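Local structure of putative solute-binding component of ABC transporter (Clostridium phytofermentans, 4YS6) at residues S119-D124 against V133-F139; G149-K153 against V189-Y193; A221-D226 against G252-A256; Y233-L239 against Y261-P266; P315-T319 against P330-C334. The protein probably captures sugars for an ABC transporter, and holds beta-D-glucose in the cleft between its two lobes. One frame throughout, in Å; residues are numbered along the deposited sequence.

Contact 1: S119-D124 against V133-F139. With BGC (beta-D-glucopyranose), chain D.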
# COMPACT_ATOMS: atom_id res chain seq x y z
N SER A 119 10.63 21.84 -5.06
CA SER A 119 10.99 20.43 -4.86
C SER A 119 9.77 19.55 -4.69
O SER A 119 8.76 19.99 -4.15
CB SER A 119 11.90 20.29 -3.65
OG SER A 119 13.13 20.96 -3.91
N VAL A 120 9.89 18.30 -5.13
CA VAL A 120 8.82 17.32 -5.07
C VAL A 120 9.26 16.07 -4.33
O VAL A 120 10.24 15.41 -4.71
CB VAL A 120 8.34 16.92 -6.48
CG1 VAL A 120 7.35 15.78 -6.42
CG2 VAL A 120 7.73 18.14 -7.17
N ILE A 121 8.53 15.75 -3.28
CA ILE A 121 8.75 14.50 -2.56
C ILE A 121 7.61 13.57 -2.91
O ILE A 121 6.44 13.90 -2.72
CB ILE A 121 8.84 14.73 -1.02
CG1 ILE A 121 10.01 15.65 -0.67
CG2 ILE A 121 8.99 13.42 -0.30
CD1 ILE A 121 10.05 16.08 0.77
N ALA A 122 7.95 12.41 -3.46
CA ALA A 122 6.97 11.34 -3.69
C ALA A 122 6.72 10.66 -2.37
O ALA A 122 7.65 10.16 -1.74
CB ALA A 122 7.47 10.36 -4.69
N TYR A 123 5.46 10.66 -1.95
CA TYR A 123 5.04 10.13 -0.67
C TYR A 123 4.41 8.76 -0.87
O TYR A 123 3.36 8.66 -1.50
CB TYR A 123 4.02 11.07 0.01
CG TYR A 123 3.65 10.66 1.41
CD1 TYR A 123 2.70 9.67 1.64
CD2 TYR A 123 4.25 11.26 2.49
CE1 TYR A 123 2.38 9.28 2.94
CE2 TYR A 123 3.95 10.89 3.78
CZ TYR A 123 3.02 9.91 4.01
OH TYR A 123 2.73 9.56 5.31
N ASP A 124 5.08 7.74 -0.32
CA ASP A 124 4.68 6.34 -0.29
C ASP A 124 4.68 5.64 -1.64
O ASP A 124 5.23 4.53 -1.75
CB ASP A 124 3.32 6.15 0.35
CG ASP A 124 3.07 4.70 0.69
OD1 ASP A 124 3.50 4.24 1.78
OD2 ASP A 124 2.54 3.99 -0.18
N VAL A 133 11.13 14.71 -9.72
CA VAL A 133 10.99 14.07 -8.41
C VAL A 133 12.34 14.14 -7.68
O VAL A 133 13.35 13.64 -8.20
CB VAL A 133 10.53 12.61 -8.53
CG1 VAL A 133 10.34 11.99 -7.13
CG2 VAL A 133 9.22 12.52 -9.35
N SER A 134 12.35 14.77 -6.51
CA SER A 134 13.57 15.01 -5.75
C SER A 134 13.94 13.81 -4.88
O SER A 134 15.09 13.33 -4.87
CB SER A 134 13.42 16.26 -4.86
OG SER A 134 12.97 17.39 -5.61
N TYR A 135 12.94 13.37 -4.13
CA TYR A 135 13.07 12.31 -3.12
C TYR A 135 11.83 11.46 -3.06
O TYR A 135 10.75 11.86 -3.52
CB TYR A 135 13.35 12.89 -1.72
CG TYR A 135 14.64 13.66 -1.64
CD1 TYR A 135 15.87 13.01 -1.48
CD2 TYR A 135 14.64 15.03 -1.75
CE1 TYR A 135 17.04 13.73 -1.47
CE2 TYR A 135 15.82 15.75 -1.72
CZ TYR A 135 17.00 15.10 -1.59
OH TYR A 135 18.15 15.83 -1.56
N TYR A 136 12.00 10.28 -2.47
CA TYR A 136 10.93 9.29 -2.31
C TYR A 136 11.01 8.78 -0.87
O TYR A 136 12.08 8.37 -0.41
CB TYR A 136 11.11 8.16 -3.31
CG TYR A 136 10.11 7.02 -3.27
CD1 TYR A 136 8.77 7.25 -3.05
CD2 TYR A 136 10.54 5.71 -3.48
CE1 TYR A 136 7.86 6.19 -3.06
CE2 TYR A 136 9.66 4.67 -3.49
CZ TYR A 136 8.33 4.89 -3.28
OH TYR A 136 7.48 3.80 -3.31
N ALA A 137 9.87 8.80 -0.18
CA ALA A 137 9.76 8.26 1.17
C ALA A 137 8.70 7.19 1.17
O ALA A 137 7.57 7.45 0.77
CB ALA A 137 9.39 9.31 2.14
N THR A 138 9.03 6.01 1.65
CA THR A 138 8.07 4.91 1.61
C THR A 138 8.46 3.84 2.64
O THR A 138 9.42 4.03 3.40
CB THR A 138 8.01 4.34 0.18
OG1 THR A 138 6.94 3.40 0.07
CG2 THR A 138 9.33 3.67 -0.18
N PHE A 139 7.69 2.77 2.71
CA PHE A 139 8.11 1.57 3.43
C PHE A 139 8.79 0.65 2.43
O PHE A 139 8.74 0.87 1.21
CB PHE A 139 6.90 0.90 4.12
CG PHE A 139 6.38 1.71 5.26
CD1 PHE A 139 5.53 2.77 5.03
CD2 PHE A 139 6.79 1.45 6.56
CE1 PHE A 139 5.08 3.57 6.07
CE2 PHE A 139 6.32 2.25 7.60
CZ PHE A 139 5.50 3.31 7.34
C2 BGC D . 0.07 1.70 -0.14
C3 BGC D . -0.70 0.72 0.69
C4 BGC D . -2.15 0.92 0.59
C5 BGC D . -2.63 0.96 -0.83
C6 BGC D . -4.08 1.38 -0.97
C1 BGC D . -0.36 1.57 -1.62
O1 BGC D . 0.25 2.40 -2.39
O2 BGC D . 1.47 1.43 -0.04
O3 BGC D . -0.23 0.89 2.08
O4 BGC D . -2.88 -0.17 1.21
O5 BGC D . -1.82 1.94 -1.54
O6 BGC D . -4.39 2.51 -0.18
O HOH W 1 4.69 1.63 1.63
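The ring of Tyr136 turns its edge to 119-124: the carbonyl oxygens of Ala122 and Asp124 lie near its plane, and Ala122 CB packs 3.7 Å from its CD1. Tyr322 meets this ring edge-to-face. Phe139 offers an edge, near whose plane lies Asp124 OD1. With CG anti to the backbone N (chi1 179°), Tyr136 runs alongside the neighbouring strand until its OH donates to Asp124 O at 2.8 Å, from 44° above the carbonyl plane. Thr138 OG1 donates to that same oxygen at 2.7 Å, in the carbonyl plane and on a lone pair; Asn178 is a third donor. Three donors on this carbonyl probably help fix the backbone that carries the carboxylate. Asp124 OD2 accepts from the glucose O2 at 2.8 Å, while OD1 is salt-bridged to Arg50 and takes a water that also donates to Thr138 OG1. Leading up to this site the strands pair in parallel: Ala122 N to Tyr135 O (2.9 Å), Ala137 N to Ala122 O (3.0 Å) and Asp124 N to Ala137 O (2.7 Å). A ligand-binding residue just past the C-terminal end of a parallel strand is typical of the sugar cleft in type I periplasmic binding proteins.

Contact 2: G149-K153 against V189-Y193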
# COMPACT_ATOMS: atom_id res chain seq x y z
N GLY A 149 4.34 -13.45 1.12
CA GLY A 149 4.68 -14.72 0.49
C GLY A 149 5.22 -15.74 1.46
O GLY A 149 4.83 -16.91 1.42
N GLU A 150 6.14 -15.31 2.33
CA GLU A 150 6.74 -16.23 3.28
C GLU A 150 5.72 -16.73 4.28
O GLU A 150 5.82 -17.85 4.79
CB GLU A 150 7.90 -15.56 4.01
CG GLU A 150 9.12 -15.39 3.12
CD GLU A 150 10.30 -14.74 3.81
OE1 GLU A 150 11.44 -14.96 3.35
OE2 GLU A 150 10.09 -14.01 4.81
N TYR A 151 4.73 -15.89 4.59
CA TYR A 151 3.67 -16.31 5.53
C TYR A 151 2.88 -17.47 4.94
O TYR A 151 2.66 -18.48 5.60
CB TYR A 151 2.72 -15.15 5.86
CG TYR A 151 1.71 -15.55 6.90
CD1 TYR A 151 2.03 -15.54 8.24
CD2 TYR A 151 0.44 -15.97 6.53
CE1 TYR A 151 1.11 -15.92 9.20
CE2 TYR A 151 -0.48 -16.36 7.47
CZ TYR A 151 -0.14 -16.32 8.81
OH TYR A 151 -1.06 -16.74 9.75
N ILE A 152 2.48 -17.34 3.68
CA ILE A 152 1.75 -18.40 3.00
C ILE A 152 2.63 -19.64 2.84
O ILE A 152 2.18 -20.75 3.10
CB ILE A 152 1.26 -17.91 1.63
CG1 ILE A 152 0.15 -16.87 1.84
CG2 ILE A 152 0.75 -19.07 0.78
CD1 ILE A 152 -0.36 -16.20 0.62
N LYS A 153 3.88 -19.45 2.44
CA LYS A 153 4.81 -20.56 2.30
C LYS A 153 4.98 -21.35 3.62
O LYS A 153 5.00 -22.59 3.62
CB LYS A 153 6.17 -20.05 1.82
CG LYS A 153 7.25 -21.12 1.81
CD LYS A 153 8.51 -20.61 1.11
CE LYS A 153 9.66 -21.59 1.26
NZ LYS A 153 10.85 -21.19 0.45
N VAL A 189 8.74 -15.34 -3.73
CA VAL A 189 8.64 -16.46 -2.79
C VAL A 189 7.79 -17.61 -3.33
O VAL A 189 8.18 -18.78 -3.24
CB VAL A 189 8.05 -15.98 -1.43
CG1 VAL A 189 7.90 -17.14 -0.46
CG2 VAL A 189 8.93 -14.90 -0.82
N LEU A 190 6.64 -17.29 -3.93
CA LEU A 190 5.62 -18.30 -4.20
C LEU A 190 5.65 -18.85 -5.63
O LEU A 190 5.20 -19.97 -5.85
CB LEU A 190 4.23 -17.75 -3.94
CG LEU A 190 3.94 -17.42 -2.48
CD1 LEU A 190 2.57 -16.76 -2.40
CD2 LEU A 190 3.95 -18.64 -1.65
N LYS A 191 6.16 -18.08 -6.58
CA LYS A 191 6.02 -18.48 -7.98
C LYS A 191 6.64 -19.85 -8.25
O LYS A 191 6.08 -20.64 -9.04
CB LYS A 191 6.63 -17.44 -8.93
CG LYS A 191 6.21 -17.65 -10.39
CD LYS A 191 7.30 -17.24 -11.36
CE LYS A 191 6.93 -17.60 -12.79
NZ LYS A 191 7.93 -18.51 -13.41
N PRO A 192 7.79 -20.16 -7.63
CA PRO A 192 8.39 -21.48 -7.83
C PRO A 192 7.45 -22.65 -7.50
O PRO A 192 7.55 -23.70 -8.12
CB PRO A 192 9.59 -21.46 -6.88
CG PRO A 192 9.96 -20.04 -6.80
CD PRO A 192 8.67 -19.31 -6.79
N TYR A 193 6.57 -22.45 -6.53
CA TYR A 193 5.61 -23.47 -6.12
C TYR A 193 4.39 -23.51 -7.03
O TYR A 193 3.75 -24.53 -7.14
CB TYR A 193 5.20 -23.24 -4.68
CG TYR A 193 6.38 -23.35 -3.79
CD1 TYR A 193 6.85 -24.58 -3.38
CD2 TYR A 193 7.06 -22.21 -3.37
CE1 TYR A 193 7.98 -24.68 -2.58
CE2 TYR A 193 8.17 -22.30 -2.58
CZ TYR A 193 8.62 -23.54 -2.17
OH TYR A 193 9.74 -23.63 -1.38
O HOH W 2 10.56 -19.45 -2.20
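Val189, Leu190 and Lys153 carry this helix-helix contact, and the first two close on Gly149. With no side chain there, the isopropyl group of Val189 lies directly against the backbone, its CG1 3.6 Å from Gly149 C. The other branch, CG2, crosses the extended chain of Glu150 at about a right angle, 4.0 Å from its CG. Leu190 reaches in from beside Val189: its CD2 rests 3.6 Å from Gly149 O and meets Ile152 CG2 at 4.0 Å, the two side chains again crossing steeply. Gly149 O is hydrogen-bonded within its helix by Lys153 N, and Leu190 covers it. Lys153 packs against Val189 CG1. Its CG is anti to the backbone N (chi1 173°) and every later torsion is extended, which draws the methylene chain past Val189 CG1, 3.9 Å from CD, and on to the Tyr193 ring. There NZ makes a weak 3.2 Å hydrogen bond to Tyr193 OH. One water ties the charged end back, accepting from Lys153 NZ and donating to Val189 O at 2.7 Å. The contact between helices 141-155 and 177-195, whose short segments run 43° apart, is apolar at Gly149 and polar at Lys153 and Tyr193. Toward the sheet, Ile152 packs on Ile267 of strand 267-268, whereas Leu190 and Tyr193 pack on Leu199 of strand 199-200, the two outermost strands of the four-stranded parallel sheet.

Contact 3: A221-D226 against G252-A256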
# COMPACT_ATOMS: atom_id res chain seq x y z
N ALA A 221 -12.77 -5.96 -5.39
CA ALA A 221 -12.22 -7.22 -4.90
C ALA A 221 -13.33 -8.17 -4.49
O ALA A 221 -13.28 -9.36 -4.82
CB ALA A 221 -11.31 -6.99 -3.74
N GLN A 222 -14.32 -7.65 -3.78
CA GLN A 222 -15.43 -8.49 -3.34
C GLN A 222 -16.17 -9.11 -4.53
O GLN A 222 -16.50 -10.29 -4.52
CB GLN A 222 -16.37 -7.66 -2.47
CG GLN A 222 -17.49 -8.46 -1.88
CD GLN A 222 -18.29 -7.66 -0.89
OE1 GLN A 222 -17.85 -6.60 -0.44
NE2 GLN A 222 -19.45 -8.18 -0.51
N ASN A 223 -16.44 -8.31 -5.56
CA ASN A 223 -17.17 -8.77 -6.72
C ASN A 223 -16.38 -9.86 -7.47
O ASN A 223 -16.95 -10.86 -7.92
CB ASN A 223 -17.50 -7.59 -7.64
CG ASN A 223 -18.64 -6.74 -7.12
OD1 ASN A 223 -19.46 -7.21 -6.32
ND2 ASN A 223 -18.71 -5.49 -7.57
N ARG A 224 -15.07 -9.67 -7.59
CA ARG A 224 -14.24 -10.67 -8.25
C ARG A 224 -14.16 -11.95 -7.41
O ARG A 224 -14.30 -13.05 -7.96
CB ARG A 224 -12.85 -10.10 -8.54
CG ARG A 224 -11.86 -11.13 -9.09
CD ARG A 224 -10.53 -10.53 -9.58
NE ARG A 224 -9.65 -11.65 -9.88
CZ ARG A 224 -8.53 -11.94 -9.23
NH1 ARG A 224 -8.01 -11.11 -8.34
NH2 ARG A 224 -7.89 -13.04 -9.55
N MSE A 225 -13.99 -11.83 -6.10
CA MSE A 225 -13.93 -13.03 -5.25
C MSE A 225 -15.27 -13.76 -5.28
O MSE A 225 -15.29 -15.00 -5.32
CB MSE A 225 -13.53 -12.67 -3.82
CG MSE A 225 -13.39 -13.85 -2.87
SE MSE A 225 -11.71 -14.87 -3.27
CE MSE A 225 -12.43 -16.47 -3.96
N ASP A 226 -16.39 -13.02 -5.31
CA ASP A 226 -17.69 -13.70 -5.40
C ASP A 226 -17.82 -14.55 -6.66
O ASP A 226 -18.36 -15.68 -6.64
CB ASP A 226 -18.84 -12.70 -5.34
CG ASP A 226 -20.01 -13.22 -4.53
OD1 ASP A 226 -19.85 -13.37 -3.30
OD2 ASP A 226 -21.07 -13.50 -5.14
N GLY A 252 -12.54 -7.00 0.97
CA GLY A 252 -13.46 -7.41 -0.08
C GLY A 252 -13.49 -8.91 -0.20
O GLY A 252 -14.55 -9.53 -0.30
N VAL A 253 -12.31 -9.51 -0.17
CA VAL A 253 -12.20 -10.97 -0.21
C VAL A 253 -12.93 -11.60 0.98
O VAL A 253 -13.75 -12.52 0.81
CB VAL A 253 -10.73 -11.38 -0.25
CG1 VAL A 253 -10.51 -12.84 0.12
CG2 VAL A 253 -10.19 -11.10 -1.66
N THR A 254 -12.65 -11.15 2.19
CA THR A 254 -13.32 -11.75 3.34
C THR A 254 -14.83 -11.48 3.36
O THR A 254 -15.61 -12.36 3.77
CB THR A 254 -12.68 -11.31 4.68
OG1 THR A 254 -12.77 -9.91 4.84
CG2 THR A 254 -11.24 -11.68 4.72
N ASN A 255 -15.28 -10.32 2.87
CA ASN A 255 -16.71 -10.09 2.70
C ASN A 255 -17.35 -11.14 1.80
O ASN A 255 -18.41 -11.67 2.10
CB ASN A 255 -17.00 -8.71 2.11
CG ASN A 255 -16.78 -7.57 3.10
OD1 ASN A 255 -16.67 -7.76 4.31
ND2 ASN A 255 -16.75 -6.36 2.57
N ALA A 256 -16.70 -11.45 0.68
CA ALA A 256 -17.22 -12.45 -0.25
C ALA A 256 -17.19 -13.84 0.34
O ALA A 256 -18.13 -14.60 0.16
CB ALA A 256 -16.45 -12.43 -1.54
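Asn255 ND2 donates to Gln222 OE1 at 3.2 Å, the one side-chain hydrogen bond between the two segments. The acceptor lies close to the amide plane of Asn255, but the donor stands 55° above the carbonyl plane of Gln222, off its lone pairs; the two amides are turned steeply against each other. Gln222 reaches across as a fully extended chain, and its amide carbon CD rests 3.4 Å from Asn255 CB. At the root of that side chain the backbones come very close: the CA atoms of Gln222 and Gly252 are 4.0 Å apart, and Gln222 CA makes a CA-H...O contact of 3.3 Å with Gly252 O. The lack of a side chain on Gly252 permits this approach, with Ala221 CB lying beside its CA. One turn on, Ala256 CB plugs the interface, 3.7 Å from Gln222 O and 3.6 Å from Met225 CG. Met225, present as selenomethionine, is bent at chi2 (74°) and again at chi3, which brings SE to 4.1 Å from Val253 CG1. Ala221, Met225 and Val253 all touch Phe170 of strand 165-170. Crossing at -44°, the two segments belong to a helical layer against the parallel sheet of one lobe, as in the three-layer alpha/beta/alpha lobes of type I periplasmic binding proteins.

Contact 4: Y233-L239 against Y261-P266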
# COMPACT_ATOMS: atom_id res chain seq x y z
N TYR A 233 -15.15 -22.68 -6.50
CA TYR A 233 -15.09 -23.16 -5.12
C TYR A 233 -16.49 -23.32 -4.54
O TYR A 233 -16.73 -23.10 -3.35
CB TYR A 233 -14.24 -22.22 -4.25
CG TYR A 233 -12.82 -22.02 -4.76
CD1 TYR A 233 -11.81 -22.92 -4.45
CD2 TYR A 233 -12.48 -20.92 -5.57
CE1 TYR A 233 -10.50 -22.75 -4.93
CE2 TYR A 233 -11.19 -20.74 -6.05
CZ TYR A 233 -10.20 -21.66 -5.72
OH TYR A 233 -8.91 -21.48 -6.19
N ALA A 234 -17.44 -23.68 -5.39
CA ALA A 234 -18.84 -23.83 -4.98
C ALA A 234 -19.11 -25.30 -4.73
O ALA A 234 -20.08 -25.66 -4.06
CB ALA A 234 -19.77 -23.29 -6.04
N ASP A 235 -18.27 -26.14 -5.31
CA ASP A 235 -18.26 -27.55 -5.03
C ASP A 235 -17.45 -27.75 -3.75
O ASP A 235 -17.27 -26.82 -2.97
CB ASP A 235 -17.67 -28.35 -6.21
CG ASP A 235 -16.27 -27.88 -6.62
OD1 ASP A 235 -15.60 -27.18 -5.83
OD2 ASP A 235 -15.84 -28.21 -7.74
N GLY A 236 -16.95 -28.96 -3.54
CA GLY A 236 -16.23 -29.27 -2.32
C GLY A 236 -14.86 -28.64 -2.22
O GLY A 236 -14.19 -28.81 -1.19
N THR A 237 -14.43 -27.91 -3.25
CA THR A 237 -13.04 -27.47 -3.31
C THR A 237 -12.71 -26.50 -2.18
O THR A 237 -13.39 -25.51 -1.96
CB THR A 237 -12.71 -26.81 -4.65
OG1 THR A 237 -13.01 -27.73 -5.71
CG2 THR A 237 -11.22 -26.45 -4.73
N LYS A 238 -11.65 -26.83 -1.45
CA LYS A 238 -11.13 -25.95 -0.41
C LYS A 238 -10.24 -24.90 -1.06
O LYS A 238 -9.39 -25.21 -1.89
CB LYS A 238 -10.35 -26.76 0.64
CG LYS A 238 -9.74 -25.90 1.77
CD LYS A 238 -9.19 -26.76 2.91
CE LYS A 238 -8.37 -25.94 3.91
NZ LYS A 238 -8.59 -24.46 3.83
N LEU A 239 -10.48 -23.66 -0.68
CA LEU A 239 -9.59 -22.57 -1.00
C LEU A 239 -8.60 -22.48 0.13
O LEU A 239 -9.00 -22.24 1.27
CB LEU A 239 -10.39 -21.27 -1.17
CG LEU A 239 -9.60 -20.01 -1.42
CD1 LEU A 239 -8.71 -20.16 -2.60
CD2 LEU A 239 -10.58 -18.87 -1.64
N TYR A 261 -18.86 -18.51 0.56
CA TYR A 261 -17.98 -19.68 0.56
C TYR A 261 -18.32 -20.59 1.73
O TYR A 261 -18.46 -20.12 2.87
CB TYR A 261 -16.54 -19.22 0.62
CG TYR A 261 -15.50 -20.30 0.78
CD1 TYR A 261 -15.20 -21.18 -0.24
CD2 TYR A 261 -14.79 -20.41 1.97
CE1 TYR A 261 -14.24 -22.15 -0.08
CE2 TYR A 261 -13.84 -21.37 2.13
CZ TYR A 261 -13.55 -22.23 1.11
OH TYR A 261 -12.58 -23.18 1.32
N LYS A 262 -18.41 -21.88 1.46
CA LYS A 262 -18.84 -22.83 2.50
C LYS A 262 -17.75 -23.77 2.98
O LYS A 262 -18.01 -24.66 3.78
CB LYS A 262 -20.01 -23.67 1.98
CG LYS A 262 -19.73 -24.35 0.66
CD LYS A 262 -20.42 -25.69 0.54
CE LYS A 262 -20.15 -26.31 -0.83
NZ LYS A 262 -18.69 -26.40 -1.13
N GLY A 263 -16.51 -23.58 2.53
CA GLY A 263 -15.42 -24.46 2.93
C GLY A 263 -14.65 -23.99 4.16
O GLY A 263 -15.03 -23.01 4.81
N GLU A 264 -13.57 -24.70 4.48
CA GLU A 264 -12.69 -24.27 5.56
C GLU A 264 -12.01 -22.98 5.17
O GLU A 264 -11.56 -22.83 4.04
CB GLU A 264 -11.65 -25.34 5.88
CG GLU A 264 -12.21 -26.56 6.60
CD GLU A 264 -12.95 -26.20 7.90
OE1 GLU A 264 -12.51 -25.27 8.61
OE2 GLU A 264 -13.97 -26.84 8.19
N TRP A 265 -11.94 -22.05 6.13
CA TRP A 265 -11.42 -20.70 5.90
C TRP A 265 -9.96 -20.70 5.41
O TRP A 265 -9.11 -21.40 6.01
CB TRP A 265 -11.53 -19.90 7.20
CG TRP A 265 -11.48 -18.43 6.98
CD1 TRP A 265 -10.42 -17.61 7.14
CD2 TRP A 265 -12.56 -17.60 6.53
NE1 TRP A 265 -10.74 -16.33 6.80
CE2 TRP A 265 -12.07 -16.29 6.44
CE3 TRP A 265 -13.89 -17.84 6.19
CZ2 TRP A 265 -12.85 -15.23 6.03
CZ3 TRP A 265 -14.68 -16.78 5.80
CH2 TRP A 265 -14.16 -15.49 5.72
N PRO A 266 -9.66 -19.94 4.34
CA PRO A 266 -8.29 -19.85 3.83
C PRO A 266 -7.39 -18.93 4.64
O PRO A 266 -7.87 -18.09 5.41
CB PRO A 266 -8.48 -19.28 2.42
CG PRO A 266 -9.69 -18.47 2.53
CD PRO A 266 -10.59 -19.16 3.51
O HOH W 3 -18.46 -22.56 -1.41
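Two loops, each leading from a helix into a strand of the same parallel sheet, meet where Tyr261 reaches Leu239. Tyr261 OH accepts from Leu239 N at 2.9 Å in a nearly straight bond (164°) and donates to Glu264 O, also at 2.9 Å, so this one hydroxyl joins both loops. Gly263 N lies 3.4 Å above the centre of the Tyr261 ring. The ring edge faces Tyr233 O and Thr237 O, and Leu239 CB lies 4.0 Å from Tyr261 CZ. Leu239 CG also meets Pro266 CB at 4.1 Å; both residues pack on Leu257 of helix 247-260. Between helix 218-232 and strand 241-244 the loop contains an Asx turn: Asp235 OD1 accepts from Thr237 N and, at 2.7 Å, from Thr237 OG1, both approaching from one face of the carboxylate. Lys262 curls over this turn. From the crowded position of CG (chi1 54°) its chain bends at chi2 and chi4, bringing NZ to the carbonyls of Ala234, weakly, and Asp235, at a distance too short to trust. A water donates to Tyr233 O at 2.7 Å and accepts from Lys262 N. At the other end the Lys238 chain passes obliquely over Glu264 CB, and NZ bonds weakly to Glu264 O.

Contact 5: P315-T319 against P330-C334. With NA (sodium ion), chain H.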
# COMPACT_ATOMS: atom_id res chain seq x y z
N PRO A 315 17.31 12.84 4.68
CA PRO A 315 17.68 11.45 5.00
C PRO A 315 17.27 10.47 3.92
O PRO A 315 16.13 10.44 3.51
CB PRO A 315 16.90 11.16 6.29
CG PRO A 315 16.53 12.51 6.84
CD PRO A 315 16.38 13.41 5.67
N VAL A 316 18.23 9.67 3.47
CA VAL A 316 17.97 8.61 2.52
C VAL A 316 18.74 7.37 2.96
O VAL A 316 19.82 7.47 3.59
CB VAL A 316 18.34 9.02 1.07
CG1 VAL A 316 17.61 10.29 0.68
CG2 VAL A 316 19.80 9.21 0.90
N ASN A 317 18.20 6.21 2.65
CA ASN A 317 18.89 4.97 2.95
C ASN A 317 18.87 3.98 1.80
O ASN A 317 19.32 2.85 1.94
CB ASN A 317 18.34 4.33 4.24
CG ASN A 317 16.90 3.89 4.13
OD1 ASN A 317 16.29 3.92 3.05
ND2 ASN A 317 16.34 3.47 5.25
N ASP A 318 18.46 4.43 0.62
CA ASP A 318 18.39 3.56 -0.54
C ASP A 318 18.40 4.43 -1.80
O ASP A 318 17.48 5.21 -2.01
CB ASP A 318 17.15 2.68 -0.52
CG ASP A 318 17.12 1.70 -1.67
OD1 ASP A 318 17.16 2.14 -2.84
OD2 ASP A 318 17.08 0.49 -1.41
N THR A 319 19.46 4.32 -2.58
CA THR A 319 19.50 4.93 -3.91
C THR A 319 19.90 3.86 -4.90
O THR A 319 20.83 4.03 -5.66
CB THR A 319 20.47 6.09 -3.96
OG1 THR A 319 21.79 5.57 -3.84
CG2 THR A 319 20.19 7.05 -2.82
N PRO A 330 16.53 9.09 -5.02
CA PRO A 330 17.04 8.84 -3.66
C PRO A 330 15.88 8.65 -2.72
O PRO A 330 14.95 9.47 -2.72
CB PRO A 330 17.83 10.09 -3.32
CG PRO A 330 18.08 10.78 -4.63
CD PRO A 330 16.99 10.38 -5.57
N SER A 331 15.93 7.55 -1.97
CA SER A 331 14.78 7.12 -1.17
C SER A 331 15.09 6.84 0.28
O SER A 331 16.22 6.49 0.64
CB SER A 331 14.16 5.86 -1.76
OG SER A 331 13.85 6.02 -3.14
N TYR A 332 14.08 6.99 1.11
CA TYR A 332 14.14 6.49 2.48
C TYR A 332 13.08 5.44 2.63
O TYR A 332 11.90 5.72 2.42
CB TYR A 332 13.95 7.58 3.53
CG TYR A 332 14.33 7.09 4.89
CD1 TYR A 332 13.44 6.33 5.64
CD2 TYR A 332 15.58 7.32 5.39
CE1 TYR A 332 13.80 5.84 6.89
CE2 TYR A 332 15.96 6.83 6.64
CZ TYR A 332 15.06 6.09 7.37
OH TYR A 332 15.42 5.61 8.61
N LEU A 333 13.51 4.23 2.98
CA LEU A 333 12.62 3.09 3.17
C LEU A 333 12.49 2.78 4.66
O LEU A 333 13.47 2.41 5.31
CB LEU A 333 13.17 1.87 2.45
CG LEU A 333 12.90 1.69 0.95
CD1 LEU A 333 13.12 2.94 0.16
CD2 LEU A 333 13.73 0.53 0.39
N CYS A 334 11.29 2.98 5.19
CA CYS A 334 10.98 2.59 6.57
C CYS A 334 10.66 1.10 6.64
O CYS A 334 10.26 0.47 5.66
CB CYS A 334 9.81 3.40 7.11
SG CYS A 334 9.94 5.23 7.05
NA NA H . 21.43 8.45 5.01
O HOH W 4 21.07 10.56 4.29
O HOH W 5 21.42 6.04 6.31
O HOH W 6 19.98 8.66 6.78
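Residues 315-319, in the loop after helix 294-309, pair with the start of strand 331-339 along the side turned away from strand 135-139, and Asn317 extends that pairing with its side chain. The backbone part is a single antiparallel, hydrogen-bonded bridge between Asp318 and Ser331. Ser331 N donates to Asp318 O at 2.8 Å, while Ser331 O receives Asn317 N at 2.8 Å and, more weakly, Asp318 N at 3.0 Å. Asn317 CG sits between the backbone N and the carbonyl carbon (chi1 65°), which swings the amide over the next residues of the strand. There it acts like a peptide group: OD1 accepts from Leu333 N at 2.8 Å, and ND2 donates to Leu333 O at 3.1 Å, almost perfectly straight (176°). Held by both bonds, the amide lies flat on Tyr332, its plane 15° from that of the ring and ND2 3.5 Å above the ring centre. Tyr332 also packs on Gln300 and Met304 of helix 294-309. Val316 CG1 lies beside Pro330 CB at 4.0 Å, whose other neighbour is Thr319 CG2. The Asp318 carboxylate, crossed obliquely by Leu333, whose CD2 is near OD2, is hydrogen-bonded to Ser321 and to the backbone N of Lys320. Val316 O binds a sodium ion at 2.4 Å, along with three waters; one of these also accepts from Val316 N. Two consecutive residues, Asn317 and Asp318, set against the single Ser331 define a classic beta bulge, here joining a loop to the edge of a strand.

Contacts 1 and 5 share one sheet: strands 135-139 and 331-339 are neighbours in it, joined by backbone bonds such as Tyr136 O to Tyr332 N. Contact 1 is buried and ends at the sugar, whereas contact 5 lies nearer the surface, where a loop carries a sodium ion with water ligands. The other three belong to the lobe built on the four-stranded sheet. Contacts 3 and 4 follow the same two helices, first along their buried flanks and then into the loops beyond, meeting where Met225 packs on Leu239; mainly apolar helix packing with one amide pair gives way to carbonyls, lysines and water. Contact 2 joins another helix pair and likewise grades from buried aliphatic groups to a weakly bonded lysine.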